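Local coordinates for protein LamCAT (Aquimarina, PDB 6JHJ) that probably hydrolyses the beta-1,3-glucan laminarin as a family 16 glycoside hydrolase, at residues 77-82 with 194-199; 85-90 with 158-163; 94-99 with 202-207; 114-119 with 132-137. All coordinates share one frame; numbering follows the deposited sequence.

Contact 1: residues 77-82 with 194-199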
loop_
_atom_site.group_PDB
_atom_site.type_symbol
_atom_site.label_atom_id
_atom_site.label_comp_id
_atom_site.label_asym_id
_atom_site.label_seq_id
_atom_site.Cartn_x
_atom_site.Cartn_y
_atom_site.Cartn_z
ATOM N N SER A 77 5.555 -7.107 -11.985
ATOM C CA SER A 77 6.167 -7.414 -10.690
ATOM C C SER A 77 7.670 -7.329 -10.826
ATOM O O SER A 77 8.209 -7.358 -11.966
ATOM C CB SER A 77 5.715 -8.793 -10.181
ATOM O OG SER A 77 6.247 -9.829 -10.930
ATOM N N TRP A 78 8.313 -7.151 -9.685
ATOM C CA TRP A 78 9.726 -6.920 -9.625
ATOM C C TRP A 78 10.355 -7.600 -8.407
ATOM O O TRP A 78 9.752 -7.701 -7.334
ATOM C CB TRP A 78 10.001 -5.402 -9.504
ATOM C CG TRP A 78 9.361 -4.587 -10.551
ATOM C CD1 TRP A 78 9.868 -4.204 -11.758
ATOM C CD2 TRP A 78 8.010 -4.098 -10.507
ATOM N NE1 TRP A 78 8.923 -3.439 -12.441
ATOM C CE2 TRP A 78 7.767 -3.401 -11.711
ATOM C CE3 TRP A 78 6.979 -4.193 -9.556
ATOM C CZ2 TRP A 78 6.568 -2.740 -11.955
ATOM C CZ3 TRP A 78 5.814 -3.533 -9.793
ATOM C CH2 TRP A 78 5.590 -2.858 -11.016
ATOM N N LYS A 79 11.605 -8.029 -8.576
ATOM C CA LYS A 79 12.436 -8.496 -7.517
ATOM C C LYS A 79 13.542 -7.480 -7.350
ATOM O O LYS A 79 14.378 -7.320 -8.258
ATOM C CB LYS A 79 13.033 -9.920 -7.847
ATOM C CG LYS A 79 13.864 -10.384 -6.665
ATOM C CD LYS A 79 14.386 -11.787 -6.908
ATOM C CE LYS A 79 15.530 -11.792 -7.854
ATOM N NZ LYS A 79 16.034 -13.195 -7.723
ATOM N N TYR A 80 13.584 -6.850 -6.186
ATOM C CA TYR A 80 14.518 -5.753 -5.842
ATOM C C TYR A 80 14.192 -4.491 -6.622
ATOM O O TYR A 80 13.624 -4.561 -7.747
ATOM C CB TYR A 80 15.978 -6.158 -6.058
ATOM C CG TYR A 80 16.327 -7.496 -5.486
ATOM C CD1 TYR A 80 15.876 -7.874 -4.220
ATOM C CD2 TYR A 80 17.171 -8.394 -6.176
ATOM C CE1 TYR A 80 16.211 -9.099 -3.672
ATOM C CE2 TYR A 80 17.509 -9.608 -5.638
ATOM C CZ TYR A 80 17.050 -9.939 -4.364
ATOM O OH TYR A 80 17.355 -11.154 -3.814
ATOM N N GLY A 81 14.595 -3.347 -6.065
ATOM C CA GLY A 81 14.454 -2.085 -6.787
ATOM C C GLY A 81 14.163 -0.931 -5.847
ATOM O O GLY A 81 14.149 -1.078 -4.592
ATOM N N LYS A 82 13.896 0.200 -6.452
ATOM C CA LYS A 82 13.495 1.387 -5.785
ATOM C C LYS A 82 12.044 1.631 -6.209
ATOM O O LYS A 82 11.762 1.795 -7.384
ATOM C CB LYS A 82 14.390 2.587 -6.138
ATOM C CG LYS A 82 13.946 3.899 -5.569
ATOM C CD LYS A 82 14.982 4.995 -5.731
ATOM C CE LYS A 82 14.282 6.339 -5.636
ATOM N NZ LYS A 82 15.380 7.361 -5.548
ATOM N N HIS A 194 13.029 -12.350 -1.443
ATOM C CA HIS A 194 13.914 -12.577 -2.586
ATOM C C HIS A 194 13.148 -13.155 -3.774
ATOM O O HIS A 194 13.691 -13.929 -4.532
ATOM C CB HIS A 194 15.060 -13.513 -2.187
ATOM C CG HIS A 194 15.874 -12.927 -1.122
ATOM N ND1 HIS A 194 16.811 -11.955 -1.355
ATOM C CD2 HIS A 194 15.798 -13.076 0.213
ATOM C CE1 HIS A 194 17.308 -11.567 -0.198
ATOM N NE2 HIS A 194 16.694 -12.215 0.758
ATOM N N ASN A 195 11.896 -12.740 -3.932
ATOM C CA ASN A 195 10.986 -13.165 -5.032
ATOM C C ASN A 195 10.378 -11.910 -5.664
ATOM O O ASN A 195 10.634 -10.773 -5.166
ATOM C CB ASN A 195 9.837 -13.979 -4.448
ATOM C CG ASN A 195 10.263 -15.313 -3.919
ATOM O OD1 ASN A 195 11.264 -15.870 -4.367
ATOM N ND2 ASN A 195 9.516 -15.836 -2.959
ATOM N N ASN A 196 9.620 -12.028 -6.765
ATOM C CA ASN A 196 8.970 -10.874 -7.358
ATOM C C ASN A 196 7.748 -10.454 -6.527
ATOM O O ASN A 196 7.041 -11.289 -5.998
ATOM C CB ASN A 196 8.468 -11.166 -8.796
ATOM C CG ASN A 196 9.536 -11.763 -9.673
ATOM O OD1 ASN A 196 10.643 -11.395 -9.621
ATOM N ND2 ASN A 196 9.200 -12.874 -10.325
ATOM N N PHE A 197 7.533 -9.158 -6.420
ATOM C CA PHE A 197 6.384 -8.580 -5.748
ATOM C C PHE A 197 5.703 -7.608 -6.704
ATOM O O PHE A 197 6.384 -6.943 -7.525
ATOM C CB PHE A 197 6.844 -7.742 -4.534
ATOM C CG PHE A 197 7.177 -8.556 -3.317
ATOM C CD1 PHE A 197 8.197 -9.471 -3.344
ATOM C CD2 PHE A 197 6.532 -8.349 -2.153
ATOM C CE1 PHE A 197 8.455 -10.262 -2.198
ATOM C CE2 PHE A 197 6.791 -9.063 -1.003
ATOM C CZ PHE A 197 7.778 -10.013 -1.024
ATOM N N PHE A 198 4.395 -7.480 -6.553
ATOM C CA PHE A 198 3.565 -6.520 -7.260
ATOM C C PHE A 198 3.122 -5.386 -6.318
ATOM O O PHE A 198 3.244 -5.554 -5.105
ATOM C CB PHE A 198 2.380 -7.178 -7.917
ATOM C CG PHE A 198 1.426 -7.827 -7.006
ATOM C CD1 PHE A 198 0.348 -7.131 -6.450
ATOM C CD2 PHE A 198 1.530 -9.168 -6.722
ATOM C CE1 PHE A 198 -0.541 -7.797 -5.630
ATOM C CE2 PHE A 198 0.639 -9.806 -5.912
ATOM C CZ PHE A 198 -0.394 -9.142 -5.335
ATOM N N ILE A 199 2.625 -4.296 -6.917
ATOM C CA ILE A 199 2.270 -3.092 -6.151
ATOM C C ILE A 199 0.794 -3.008 -5.966
ATOM O O ILE A 199 0.005 -3.422 -6.858
ATOM C CB ILE A 199 2.762 -1.846 -6.923
ATOM C CG1 ILE A 199 4.289 -1.723 -6.834
ATOM C CG2 ILE A 199 2.125 -0.578 -6.408
ATOM C CD1 ILE A 199 4.885 -0.708 -7.802
#
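In the beta-jelly-roll sandwich of this family 16 glycoside hydrolase, Trp78 and Phe197 form a lone antiparallel bridge where the run-in to strand 81-88 meets the start of strand 197-205. It is a hydrogen-bonded pair: Trp78 N reaches Phe197 O at 2.9 Å, and Phe197 N answers to Trp78 O at 2.8 Å. Trp78 sets off away from the partner strand, but with CG turned beside its backbone N (chi1 -54°) the indole swings back, and the benzo-ring atom CZ3 comes to 3.6 Å from CD1 of Ile199. Trp8, Val230 and Gln232 also border the indole, placing it between this edge and strand 221-232. Cutting this indole back to an alanine is likely to leave the end of Ile199 and the ring of Trp8 without the surface they pack on, although the backbone bridge could persist. On the more open side, the aliphatic part of Lys79 lies along the partner backbone, its CD 3.3 Å from His194 O, while its CG covers one face of the Tyr80 ring. Ser77 rests its OG against Asn196 CB and gives its polar contact to Asp104. At the far end two rings meet rim to rim, their planes 76° apart. The phenol oxygen of Tyr80 lies in the plane of the imidazole, hydrogen-bonded at 2.6 Å to ND1 of His194, whose NE2 is bonded in turn to Ile183 O.

Contact 2: residues 85-90 with 158-163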
loop_
_atom_site.group_PDB
_atom_site.type_symbol
_atom_site.label_atom_id
_atom_site.label_comp_id
_atom_site.label_asym_id
_atom_site.label_seq_id
_atom_site.Cartn_x
_atom_site.Cartn_y
_atom_site.Cartn_z
ATOM N N ALA A 85 6.141 6.450 -4.636
ATOM C CA ALA A 85 4.933 7.150 -5.071
ATOM C C ALA A 85 4.857 8.468 -4.331
ATOM O O ALA A 85 5.305 8.574 -3.183
ATOM C CB ALA A 85 3.723 6.315 -4.803
ATOM N N ARG A 86 4.301 9.454 -5.004
ATOM C CA ARG A 86 4.050 10.766 -4.434
ATOM C C ARG A 86 2.567 10.841 -4.099
ATOM O O ARG A 86 1.750 10.719 -4.994
ATOM C CB ARG A 86 4.414 11.845 -5.450
ATOM C CG ARG A 86 4.343 13.229 -4.863
ATOM C CD ARG A 86 5.126 14.212 -5.696
ATOM N NE ARG A 86 5.061 15.508 -5.104
ATOM C CZ ARG A 86 4.311 16.505 -5.522
ATOM N NH1 ARG A 86 3.502 16.425 -6.548
ATOM N NH2 ARG A 86 4.418 17.658 -4.874
ATOM N N ILE A 87 2.247 10.919 -2.816
ATOM C CA ILE A 87 0.875 10.721 -2.331
ATOM C C ILE A 87 0.464 11.849 -1.373
ATOM O O ILE A 87 1.254 12.243 -0.501
ATOM C CB ILE A 87 0.773 9.367 -1.579
ATOM C CG1 ILE A 87 1.233 8.207 -2.420
ATOM C CG2 ILE A 87 -0.632 9.146 -1.023
ATOM C CD1 ILE A 87 1.222 6.861 -1.726
ATOM N N ALA A 88 -0.780 12.280 -1.501
ATOM C CA ALA A 88 -1.458 13.160 -0.553
ATOM C C ALA A 88 -2.673 12.409 -0.096
ATOM O O ALA A 88 -3.418 11.946 -0.928
ATOM C CB ALA A 88 -1.892 14.442 -1.239
ATOM N N MET A 89 -2.868 12.197 1.198
ATOM C CA MET A 89 -3.967 11.349 1.697
ATOM C C MET A 89 -4.788 12.050 2.726
ATOM O O MET A 89 -4.328 12.942 3.395
ATOM C CB MET A 89 -3.378 10.078 2.316
ATOM C CG MET A 89 -2.677 10.288 3.663
ATOM S SD MET A 89 -1.532 8.934 4.042
ATOM C CE MET A 89 -0.143 9.375 3.006
ATOM N N PRO A 90 -5.980 11.570 2.960
ATOM C CA PRO A 90 -6.848 12.209 3.926
ATOM C C PRO A 90 -6.474 11.797 5.323
ATOM O O PRO A 90 -5.714 10.809 5.483
ATOM C CB PRO A 90 -8.208 11.656 3.589
ATOM C CG PRO A 90 -8.018 10.493 2.750
ATOM C CD PRO A 90 -6.635 10.486 2.239
ATOM N N HIS A 158 3.644 13.959 -0.188
ATOM C CA HIS A 158 4.949 13.507 0.271
ATOM C C HIS A 158 5.393 12.371 -0.625
ATOM O O HIS A 158 4.557 11.735 -1.257
ATOM C CB HIS A 158 4.906 13.089 1.731
ATOM C CG HIS A 158 4.759 14.239 2.675
ATOM N ND1 HIS A 158 3.532 14.731 3.112
ATOM C CD2 HIS A 158 5.691 15.030 3.223
ATOM C CE1 HIS A 158 3.737 15.769 3.909
ATOM N NE2 HIS A 158 5.035 15.983 3.960
ATOM N N ILE A 159 6.696 12.137 -0.713
ATOM C CA ILE A 159 7.249 11.023 -1.505
ATOM C C ILE A 159 7.599 9.847 -0.598
ATOM O O ILE A 159 8.396 9.990 0.306
ATOM C CB ILE A 159 8.487 11.485 -2.284
ATOM C CG1 ILE A 159 8.035 12.616 -3.262
ATOM C CG2 ILE A 159 9.027 10.379 -3.161
ATOM C CD1 ILE A 159 9.189 13.338 -3.923
ATOM N N TYR A 160 6.979 8.710 -0.835
ATOM C CA TYR A 160 7.112 7.471 -0.030
ATOM C C TYR A 160 7.878 6.466 -0.852
ATOM O O TYR A 160 7.420 6.123 -1.946
ATOM C CB TYR A 160 5.755 6.935 0.324
ATOM C CG TYR A 160 4.962 7.925 1.159
ATOM C CD1 TYR A 160 5.238 8.049 2.535
ATOM C CD2 TYR A 160 4.074 8.765 0.597
ATOM C CE1 TYR A 160 4.568 8.977 3.295
ATOM C CE2 TYR A 160 3.380 9.707 1.369
ATOM C CZ TYR A 160 3.668 9.811 2.717
ATOM O OH TYR A 160 3.024 10.719 3.554
ATOM N N THR A 161 9.004 6.007 -0.336
ATOM C CA THR A 161 9.955 5.212 -1.103
ATOM C C THR A 161 10.469 4.016 -0.325
ATOM O O THR A 161 10.752 4.133 0.871
ATOM C CB THR A 161 11.161 6.121 -1.392
ATOM O OG1 THR A 161 10.729 7.308 -2.065
ATOM C CG2 THR A 161 12.181 5.435 -2.242
ATOM N N ILE A 162 10.784 2.923 -1.033
ATOM C CA ILE A 162 11.662 1.929 -0.509
ATOM C C ILE A 162 12.829 1.736 -1.471
ATOM O O ILE A 162 12.621 1.906 -2.670
ATOM C CB ILE A 162 10.986 0.532 -0.258
ATOM C CG1 ILE A 162 10.270 0.010 -1.505
ATOM C CG2 ILE A 162 10.097 0.563 0.987
ATOM C CD1 ILE A 162 9.924 -1.474 -1.400
ATOM N N GLU A 163 13.989 1.382 -0.937
ATOM C CA GLU A 163 15.099 0.819 -1.718
ATOM C C GLU A 163 15.241 -0.621 -1.212
ATOM O O GLU A 163 15.384 -0.840 -0.041
ATOM C CB GLU A 163 16.381 1.635 -1.533
ATOM C CG GLU A 163 16.377 2.947 -2.280
ATOM C CD GLU A 163 17.647 3.778 -2.082
ATOM O OE1 GLU A 163 18.585 3.276 -1.406
ATOM O OE2 GLU A 163 17.571 4.935 -2.499
HETATM O O HOH W 1 1.198 12.355 2.280
#
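Tyr160 leans across the neighbouring strand, passing from Ala85 to Ile87 to Met89 as it extends. Its CB sits 3.9 Å from Ala85 O, the same carbonyl that takes the backbone N of Tyr160 in a nearly straight bond of 2.9 Å. With CG beside the backbone N (chi1 -61°), the ring is carried over Ile87: CD2 lies 4.0 Å from Ile87 CB, the two side chains crossing at about a right angle, and the ring edge at CE2 faces Ile87 O. CZ meets the methyl of Met89, and at the tip OH is 3.5 Å from Met89 CE. The hydroxyl also bonds a water at 2.8 Å, lying in the plane of the ring; this water donates to Ile87 O at 2.8 Å, a carbonyl already holding His158 N. All this happens on the inward side of the antiparallel pairing of strands 81-88 and 158-164, in the calcium-bearing sheet of the jelly roll, where Phe99 of the other sheet packs on Ala85 and Ile87. A leucine in place of Tyr160 would probably leave that water without one of its partners and Met89 CE without a ring to lie against. On the reverse side Arg86 CG packs 4.1 Å from Ile159 CG1, and the extended arginine continues to a salt bridge with Asp226, a ligand of the calcium ion.

Contact 3: residues 94-99 with 202-207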
loop_
_atom_site.group_PDB
_atom_site.type_symbol
_atom_site.label_atom_id
_atom_site.label_comp_id
_atom_site.label_asym_id
_atom_site.label_seq_id
_atom_site.Cartn_x
_atom_site.Cartn_y
_atom_site.Cartn_z
ATOM N N GLY A 94 -10.897 6.381 11.259
ATOM C CA GLY A 94 -11.382 5.251 10.471
ATOM C C GLY A 94 -10.584 5.025 9.196
ATOM O O GLY A 94 -10.706 3.960 8.647
ATOM N N SER A 95 -9.797 6.021 8.760
ATOM C CA SER A 95 -9.145 5.952 7.445
ATOM C C SER A 95 -7.932 5.049 7.528
ATOM O O SER A 95 -7.257 5.003 8.554
ATOM C CB SER A 95 -8.730 7.348 7.014
ATOM O OG SER A 95 -7.771 7.911 7.924
ATOM N N TRP A 96 -7.600 4.398 6.426
ATOM C CA TRP A 96 -6.422 3.484 6.383
ATOM C C TRP A 96 -5.906 3.378 4.948
ATOM O O TRP A 96 -6.119 2.400 4.295
ATOM C CB TRP A 96 -6.837 2.158 6.969
ATOM C CG TRP A 96 -5.753 1.153 7.124
ATOM C CD1 TRP A 96 -4.394 1.359 6.957
ATOM C CD2 TRP A 96 -5.912 -0.202 7.517
ATOM N NE1 TRP A 96 -3.734 0.175 7.181
ATOM C CE2 TRP A 96 -4.654 -0.794 7.492
ATOM C CE3 TRP A 96 -7.011 -0.997 7.824
ATOM C CZ2 TRP A 96 -4.457 -2.132 7.841
ATOM C CZ3 TRP A 96 -6.808 -2.327 8.172
ATOM C CH2 TRP A 96 -5.536 -2.865 8.208
ATOM N N PRO A 97 -5.277 4.448 4.429
ATOM C CA PRO A 97 -4.641 4.405 3.079
ATOM C C PRO A 97 -3.327 3.621 3.125
ATOM O O PRO A 97 -2.665 3.620 4.165
ATOM C CB PRO A 97 -4.400 5.864 2.745
ATOM C CG PRO A 97 -4.538 6.621 4.021
ATOM C CD PRO A 97 -5.196 5.781 5.045
ATOM N N ALA A 98 -2.965 3.000 2.028
ATOM C CA ALA A 98 -1.737 2.292 1.935
ATOM C C ALA A 98 -1.168 2.235 0.534
ATOM O O ALA A 98 -1.901 2.255 -0.451
ATOM C CB ALA A 98 -2.000 0.906 2.502
ATOM N N PHE A 99 0.156 2.100 0.458
ATOM C CA PHE A 99 0.953 1.956 -0.762
ATOM C C PHE A 99 1.876 0.810 -0.393
ATOM O O PHE A 99 2.642 0.945 0.572
ATOM C CB PHE A 99 1.711 3.237 -1.050
ATOM C CG PHE A 99 2.796 3.105 -2.106
ATOM C CD1 PHE A 99 2.560 2.410 -3.294
ATOM C CD2 PHE A 99 3.992 3.746 -1.959
ATOM C CE1 PHE A 99 3.527 2.350 -4.286
ATOM C CE2 PHE A 99 4.955 3.662 -2.971
ATOM C CZ PHE A 99 4.724 2.958 -4.113
ATOM N N ASN A 202 -4.417 1.433 -2.052
ATOM C CA ASN A 202 -5.808 1.369 -1.580
ATOM C C ASN A 202 -6.067 2.347 -0.507
ATOM O O ASN A 202 -5.128 2.926 0.040
ATOM C CB ASN A 202 -6.157 -0.025 -1.081
ATOM C CG ASN A 202 -5.508 -0.340 0.261
ATOM O OD1 ASN A 202 -4.326 -0.666 0.315
ATOM N ND2 ASN A 202 -6.246 -0.254 1.314
ATOM N N MET A 203 -7.367 2.544 -0.201
ATOM C CA MET A 203 -7.746 3.190 1.020
ATOM C C MET A 203 -8.878 2.446 1.717
ATOM O O MET A 203 -9.938 2.386 1.174
ATOM C CB MET A 203 -8.143 4.654 0.778
ATOM C CG MET A 203 -8.639 5.296 2.026
ATOM S SD MET A 203 -8.522 7.144 1.948
ATOM C CE MET A 203 -9.439 7.456 0.458
ATOM N N ALA A 204 -8.575 1.727 2.797
ATOM C CA ALA A 204 -9.558 1.014 3.566
ATOM C C ALA A 204 -10.264 1.940 4.564
ATOM O O ALA A 204 -9.735 3.021 4.907
ATOM C CB ALA A 204 -8.910 -0.135 4.270
ATOM N N ILE A 205 -11.429 1.509 5.006
ATOM C CA ILE A 205 -12.235 2.250 6.019
ATOM C C ILE A 205 -12.467 1.288 7.180
ATOM O O ILE A 205 -13.124 0.266 6.971
ATOM C CB ILE A 205 -13.541 2.758 5.473
ATOM C CG1 ILE A 205 -13.339 3.723 4.300
ATOM C CG2 ILE A 205 -14.350 3.467 6.546
ATOM C CD1 ILE A 205 -12.382 4.883 4.581
ATOM N N GLY A 206 -11.922 1.561 8.353
ATOM C CA GLY A 206 -12.095 0.696 9.500
ATOM C C GLY A 206 -11.274 -0.546 9.418
ATOM O O GLY A 206 -10.642 -0.804 8.410
ATOM N N GLY A 207 -11.276 -1.356 10.474
ATOM C CA GLY A 207 -10.372 -2.517 10.489
ATOM C C GLY A 207 -9.676 -2.667 11.813
ATOM O O GLY A 207 -9.842 -1.827 12.659
HETATM O O HOH W 2 -5.169 -0.356 4.059
#
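Trp96 O is gripped twice: Ala204 N bonds it at 3.0 Å, and a water donates to it at 2.9 Å. The same water accepts from Asn202 ND2 at 3.0 Å and hovers over one face of the Trp96 indole, toward the rim. Asn202 can reach it because its CG sits between the backbone N and the carbonyl carbon (chi1 73°), which curls the amide back toward the partner strand; its OD1 brushes Ala98 CB and is bonded by Trp100 NE1. Strands 95-103 and 197-205 run antiparallel here in the concave sheet of the jelly roll. Pairing is regular at Ala98 and Asn202, weak from Trp96 N to Ala204 O, and ends with a short, straight bond of 2.7 Å from Gly206 N to Gly94 O. The indole, with CG anti to N (chi1 -175°), stands up from the sheet beside Ala204, Trp96 CB being 4.1 Å from Ala204 CB. Its CE3 edge points at Gly206 O, 3.7 Å away, a buried carbonyl with no partner in the model. Gly207 passes so near Trp96 CZ3 that a side chain there would collide. NE1 is hydrogen-bonded to Glu121, the last glutamate of the family 16 signature. That bond, with Ala204, Gly206 and Trp209 bordering the ring, would probably limit its rotation, consistent with a place on the wall of the glucan cleft, as in relatives.

Contact 4: residues 114-119 with 132-137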
loop_
_atom_site.group_PDB
_atom_site.type_symbol
_atom_site.label_atom_id
_atom_site.label_comp_id
_atom_site.label_asym_id
_atom_site.label_seq_id
_atom_site.Cartn_x
_atom_site.Cartn_y
_atom_site.Cartn_z
ATOM N N CYS A 114 3.564 -15.140 1.556
ATOM C CA CYS A 114 4.032 -14.434 0.347
ATOM C C CYS A 114 4.897 -13.242 0.635
ATOM O O CYS A 114 5.681 -12.817 -0.238
ATOM C CB CYS A 114 2.894 -14.043 -0.544
ATOM S SG CYS A 114 1.719 -12.936 0.294
ATOM N N GLY A 115 4.787 -12.715 1.839
ATOM C CA GLY A 115 5.429 -11.473 2.213
ATOM C C GLY A 115 4.618 -10.253 1.778
ATOM O O GLY A 115 3.969 -10.265 0.708
ATOM N N ALA A 116 4.713 -9.177 2.553
ATOM C CA ALA A 116 4.229 -7.897 2.148
ATOM C C ALA A 116 5.239 -6.843 2.538
ATOM O O ALA A 116 5.793 -6.911 3.665
ATOM C CB ALA A 116 2.879 -7.597 2.817
ATOM N N ILE A 117 5.416 -5.836 1.696
ATOM C CA ILE A 117 6.240 -4.689 2.031
ATOM C C ILE A 117 5.299 -3.489 2.010
ATOM O O ILE A 117 4.839 -3.095 0.908
ATOM C CB ILE A 117 7.378 -4.426 0.990
ATOM C CG1 ILE A 117 8.152 -5.679 0.687
ATOM C CG2 ILE A 117 8.290 -3.279 1.555
ATOM C CD1 ILE A 117 9.158 -5.516 -0.416
ATOM N N ASP A 118 4.962 -2.938 3.179
ATOM C CA ASP A 118 4.155 -1.747 3.236
ATOM C C ASP A 118 5.086 -0.534 3.117
ATOM O O ASP A 118 5.863 -0.257 4.061
ATOM C CB ASP A 118 3.387 -1.684 4.537
ATOM C CG ASP A 118 2.364 -2.829 4.689
ATOM O OD1 ASP A 118 1.495 -2.990 3.856
ATOM O OD2 ASP A 118 2.377 -3.507 5.646
ATOM N N ILE A 119 5.023 0.196 2.014
ATOM C CA ILE A 119 5.876 1.307 1.777
ATOM C C ILE A 119 5.354 2.532 2.476
ATOM O O ILE A 119 6.133 3.326 3.032
ATOM C CB ILE A 119 5.985 1.569 0.277
ATOM C CG1 ILE A 119 6.599 0.359 -0.456
ATOM C CG2 ILE A 119 6.823 2.832 0.030
ATOM C CD1 ILE A 119 6.394 0.398 -1.950
ATOM N N THR A 132 6.549 -1.099 6.920
ATOM C CA THR A 132 6.544 -2.392 7.580
ATOM C C THR A 132 6.762 -3.532 6.608
ATOM O O THR A 132 6.315 -3.472 5.454
ATOM C CB THR A 132 5.142 -2.580 8.182
ATOM O OG1 THR A 132 4.802 -1.458 8.976
ATOM C CG2 THR A 132 5.043 -3.821 9.077
ATOM N N ILE A 133 7.397 -4.624 7.070
ATOM C CA ILE A 133 7.354 -5.878 6.353
ATOM C C ILE A 133 6.599 -6.903 7.172
ATOM O O ILE A 133 6.716 -6.877 8.397
ATOM C CB ILE A 133 8.768 -6.465 6.004
ATOM C CG1 ILE A 133 9.758 -6.283 7.164
ATOM C CG2 ILE A 133 9.300 -5.926 4.692
ATOM C CD1 ILE A 133 10.992 -7.163 6.938
ATOM N N HIS A 134 5.850 -7.759 6.506
ATOM C CA HIS A 134 5.063 -8.835 7.088
ATOM C C HIS A 134 5.477 -10.116 6.403
ATOM O O HIS A 134 5.533 -10.150 5.183
ATOM C CB HIS A 134 3.583 -8.657 6.766
ATOM C CG HIS A 134 2.947 -7.472 7.429
ATOM N ND1 HIS A 134 2.936 -6.193 6.880
ATOM C CD2 HIS A 134 2.216 -7.407 8.558
ATOM C CE1 HIS A 134 2.229 -5.396 7.675
ATOM N NE2 HIS A 134 1.808 -6.107 8.708
ATOM N N TRP A 135 5.606 -11.201 7.171
ATOM C CA TRP A 135 5.985 -12.475 6.588
ATOM C C TRP A 135 5.745 -13.612 7.547
ATOM O O TRP A 135 5.246 -13.378 8.647
ATOM C CB TRP A 135 7.436 -12.412 6.097
ATOM C CG TRP A 135 8.502 -12.412 7.142
ATOM C CD1 TRP A 135 9.321 -13.508 7.432
ATOM C CD2 TRP A 135 8.899 -11.381 8.018
ATOM N NE1 TRP A 135 10.204 -13.173 8.425
ATOM C CE2 TRP A 135 9.961 -11.887 8.823
ATOM C CE3 TRP A 135 8.474 -10.054 8.229
ATOM C CZ2 TRP A 135 10.577 -11.131 9.801
ATOM C CZ3 TRP A 135 9.097 -9.309 9.188
ATOM C CH2 TRP A 135 10.108 -9.819 9.981
ATOM N N GLN A 136 6.117 -14.840 7.146
ATOM C CA GLN A 136 6.123 -16.032 8.025
ATOM C C GLN A 136 7.563 -16.409 8.267
ATOM O O GLN A 136 8.261 -16.627 7.267
ATOM C CB GLN A 136 5.416 -17.201 7.342
ATOM C CG GLN A 136 3.942 -16.968 7.197
ATOM C CD GLN A 136 3.186 -17.031 8.528
ATOM O OE1 GLN A 136 3.282 -18.023 9.284
ATOM N NE2 GLN A 136 2.434 -16.018 8.815
ATOM N N ASP A 137 8.002 -16.455 9.531
ATOM C CA ASP A 137 9.413 -16.581 9.875
ATOM C C ASP A 137 9.919 -18.036 9.817
ATOM O O ASP A 137 9.266 -18.879 9.275
ATOM C CB ASP A 137 9.763 -15.895 11.206
ATOM C CG ASP A 137 9.263 -16.624 12.447
ATOM O OD1 ASP A 137 8.759 -17.748 12.350
ATOM O OD2 ASP A 137 9.312 -15.986 13.482
#
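Ile117 and Ile133 make the tightly packed, wholly buried side of this strand pair, while Ala116, Asp118, Thr132 and His134 face the other way. Ile117 CG1 meets CG2 of Ile133 at 4.2 Å. Ile133 places its CG1 between backbone N and carbonyl carbon (chi1 40°), which leaves CG2 to make this touch and to rest 3.8 Å from Ala116 O. Ile169, Trp171 and Phe193 close round both isoleucines. Backbone bonds join the strands at two hydrogen-bonded pairs: Asp118 N to Thr132 O is short at 2.7 Å, and Ala116 N reaches His134 O at 2.9 Å. The family 16 signature of glutamate, aspartate and a second glutamate begins on strand 116-118, in the concave sheet of the jelly roll, and ends at Glu121 on strand 120-121, after a corner in the chain; Ala116 stands at the first glutamate position and is evidently the engineered residue, and Asp118 is the aspartate. The polar side reaches solvent at His134, which is partly exposed. All that Ala116 offers is a methyl, its CB 4.1 Å from His134 CB. Asp118 turns its carboxylate to the edge of the His134 ring, the two planes 83° apart, but the orientation of this imidazole is uncertain, so no ring atom can be named as the partner. Glu121 brings a second carboxylate close to that of Asp118. Thr132 sends its hydroxyl to Ser146, and its CB lies 3.9 Å from Asp118 OD2.

How the contacts relate
Along the chain the first halves come in the order 77-82, 85-90, 94-99, 114-119, and the partners return as 132-137, 158-163, 194-199, 202-207; contact 4 closes the shortest loop, and contact 3 crosses both 1 and 2. Contacts 3 and 4 lie in the concave, cleft-lining sheet, joined by a probable bond between Phe99 O and Ile119 N. Contact 2 belongs to the sheet behind, and contact 1 links the lead-in to strand 81-88 with the start of strand 197-205, its centre about 12 Å from that of contact 4 and about 23 Å from that of contact 3. Between the layers, Phe99 packs on Ala85 and Ile87, tying the likely catalytic face to the calcium-bearing sheet; Ile199 is its neighbour on the adjacent strand.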